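Local coordinates for protein Bd0816 (Bdellovibrio bacteriovorus HD100, PDB 5CER) that probably acts as a serine-type D-Ala-D-Ala carboxypeptidase of the peptidase S13 family, a penicillin-binding-protein relative in the beta-lactamase clan, at residues 47-52 against 202-207. The protein carries 2 engineered substitutions. Sequence-based numbering, arbitrary orientation.
Sequences LGVDYR and PLRTIL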
# COMPACT_ATOMS: atom_id res chain seq x y z
N LEU A 47 -5.04 -22.22 -1.57
CA LEU A 47 -4.58 -22.34 -2.96
C LEU A 47 -3.15 -22.88 -3.14
O LEU A 47 -2.88 -23.54 -4.12
CB LEU A 47 -4.66 -20.99 -3.69
CG LEU A 47 -6.05 -20.36 -3.71
CD1 LEU A 47 -6.01 -18.99 -4.36
CD2 LEU A 47 -7.05 -21.27 -4.43
N GLY A 48 -2.26 -22.63 -2.19
CA GLY A 48 -0.85 -23.01 -2.29
C GLY A 48 -0.07 -21.77 -2.68
O GLY A 48 -0.52 -20.96 -3.53
N VAL A 49 1.12 -21.63 -2.09
CA VAL A 49 1.91 -20.41 -2.26
C VAL A 49 2.26 -20.07 -3.74
O VAL A 49 2.38 -18.88 -4.09
CB VAL A 49 3.20 -20.47 -1.43
CG1 VAL A 49 4.13 -21.58 -1.94
CG2 VAL A 49 3.91 -19.14 -1.40
N ASP A 50 2.46 -21.10 -4.55
CA ASP A 50 2.86 -20.90 -5.95
C ASP A 50 1.70 -21.13 -6.94
O ASP A 50 1.92 -21.29 -8.12
CB ASP A 50 4.07 -21.77 -6.28
CG ASP A 50 5.36 -21.21 -5.71
OD1 ASP A 50 5.47 -19.97 -5.59
OD2 ASP A 50 6.28 -21.99 -5.38
N TYR A 51 0.47 -21.10 -6.45
CA TYR A 51 -0.70 -21.27 -7.30
C TYR A 51 -0.76 -20.21 -8.42
O TYR A 51 -0.37 -19.03 -8.26
CB TYR A 51 -1.96 -21.23 -6.45
CG TYR A 51 -3.25 -21.24 -7.24
CD1 TYR A 51 -3.81 -22.43 -7.68
CD2 TYR A 51 -3.91 -20.04 -7.52
CE1 TYR A 51 -4.98 -22.43 -8.40
CE2 TYR A 51 -5.09 -20.03 -8.21
CZ TYR A 51 -5.61 -21.23 -8.67
OH TYR A 51 -6.79 -21.23 -9.38
N ARG A 52 -1.26 -20.64 -9.56
CA ARG A 52 -1.41 -19.79 -10.70
C ARG A 52 -2.83 -19.82 -11.21
O ARG A 52 -3.42 -20.91 -11.43
CB ARG A 52 -0.40 -20.21 -11.77
CG ARG A 52 1.01 -19.68 -11.50
CD ARG A 52 1.94 -20.13 -12.60
NE ARG A 52 3.35 -19.88 -12.35
CZ ARG A 52 4.05 -18.85 -12.82
NH1 ARG A 52 3.49 -17.86 -13.52
NH2 ARG A 52 5.34 -18.79 -12.56
N PRO A 202 2.77 -16.26 -10.00
CA PRO A 202 2.45 -17.09 -8.84
C PRO A 202 1.81 -16.28 -7.70
O PRO A 202 2.06 -15.08 -7.60
CB PRO A 202 3.80 -17.66 -8.42
CG PRO A 202 4.82 -16.79 -9.05
CD PRO A 202 4.22 -16.24 -10.28
N LEU A 203 0.97 -16.95 -6.93
CA LEU A 203 0.11 -16.30 -5.97
C LEU A 203 0.94 -15.43 -5.03
O LEU A 203 0.52 -14.31 -4.71
CB LEU A 203 -0.69 -17.32 -5.16
CG LEU A 203 -1.60 -16.75 -4.08
CD1 LEU A 203 -2.72 -15.88 -4.68
CD2 LEU A 203 -2.19 -17.85 -3.18
N ARG A 204 2.08 -15.95 -4.59
CA ARG A 204 2.93 -15.20 -3.69
C ARG A 204 3.29 -13.79 -4.21
O ARG A 204 3.40 -12.86 -3.41
CB ARG A 204 4.20 -15.98 -3.33
CG ARG A 204 5.21 -16.05 -4.42
CD ARG A 204 6.32 -17.02 -4.07
NE ARG A 204 7.26 -16.84 -5.16
CZ ARG A 204 7.58 -17.65 -6.14
NH1 ARG A 204 7.14 -18.89 -6.19
NH2 ARG A 204 8.41 -17.22 -7.04
N THR A 205 3.46 -13.66 -5.54
CA THR A 205 3.75 -12.37 -6.15
C THR A 205 2.53 -11.48 -6.31
O THR A 205 2.63 -10.26 -6.11
CB THR A 205 4.48 -12.59 -7.48
OG1 THR A 205 5.65 -13.35 -7.18
CG2 THR A 205 4.88 -11.26 -8.14
N ILE A 206 1.39 -12.06 -6.59
CA ILE A 206 0.13 -11.32 -6.56
C ILE A 206 -0.08 -10.76 -5.12
O ILE A 206 -0.48 -9.63 -4.94
CB ILE A 206 -1.05 -12.22 -6.96
CG1 ILE A 206 -0.99 -12.55 -8.44
CG2 ILE A 206 -2.37 -11.51 -6.63
CD1 ILE A 206 -2.08 -13.47 -8.97
N LEU A 207 0.23 -11.57 -4.12
CA LEU A 207 0.08 -11.16 -2.74
C LEU A 207 1.09 -10.06 -2.38
O LEU A 207 0.73 -9.09 -1.68
CB LEU A 207 0.20 -12.39 -1.83
CG LEU A 207 -0.94 -13.43 -1.98
CD1 LEU A 207 -0.56 -14.74 -1.29
CD2 LEU A 207 -2.25 -12.93 -1.43
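Val49 and Tyr51 offer their carbonyl oxygens to the first turn of helix 203-213, a worked case of loop carbonyls accepting first-turn N-H groups that lack an acceptor within their own helix. Arg204 N donates to Val49 O at 3.0 Å, almost in line with the carbonyl (C=O...N angle 167°), while Leu203 N makes a weak, bent bond to Tyr51 O at 2.8 Å. Leu203, its CG trans to the backbone N (chi1 178°), sends CD2 to 4.0 Å from Leu47 CB, the two leucines crossing at about a right angle. Val49 CG2 packs on Arg204 CB at 3.7 Å. Asp50 OD1 is modelled against Arg204 NH1 as a salt bridge, but the two atoms are too close for its detail to be trusted. Arg52 runs side by side with Pro202, whose CD lies over one guanidinium face, 3.6 Å from Arg52 CZ. Arg52 NH2 forms a salt bridge with Asp393 and NH1 a hydrogen bond to Ser200 O; Tyr289 bonds Asp50 OD2. Ala43 of helix 35-47 also touches Leu203. A type I beta turn from Gly48 to Tyr51, closed by Tyr51 N to Gly48 O and following helix 35-47, docks on a helix N-terminus with Pro202 at the N-cap.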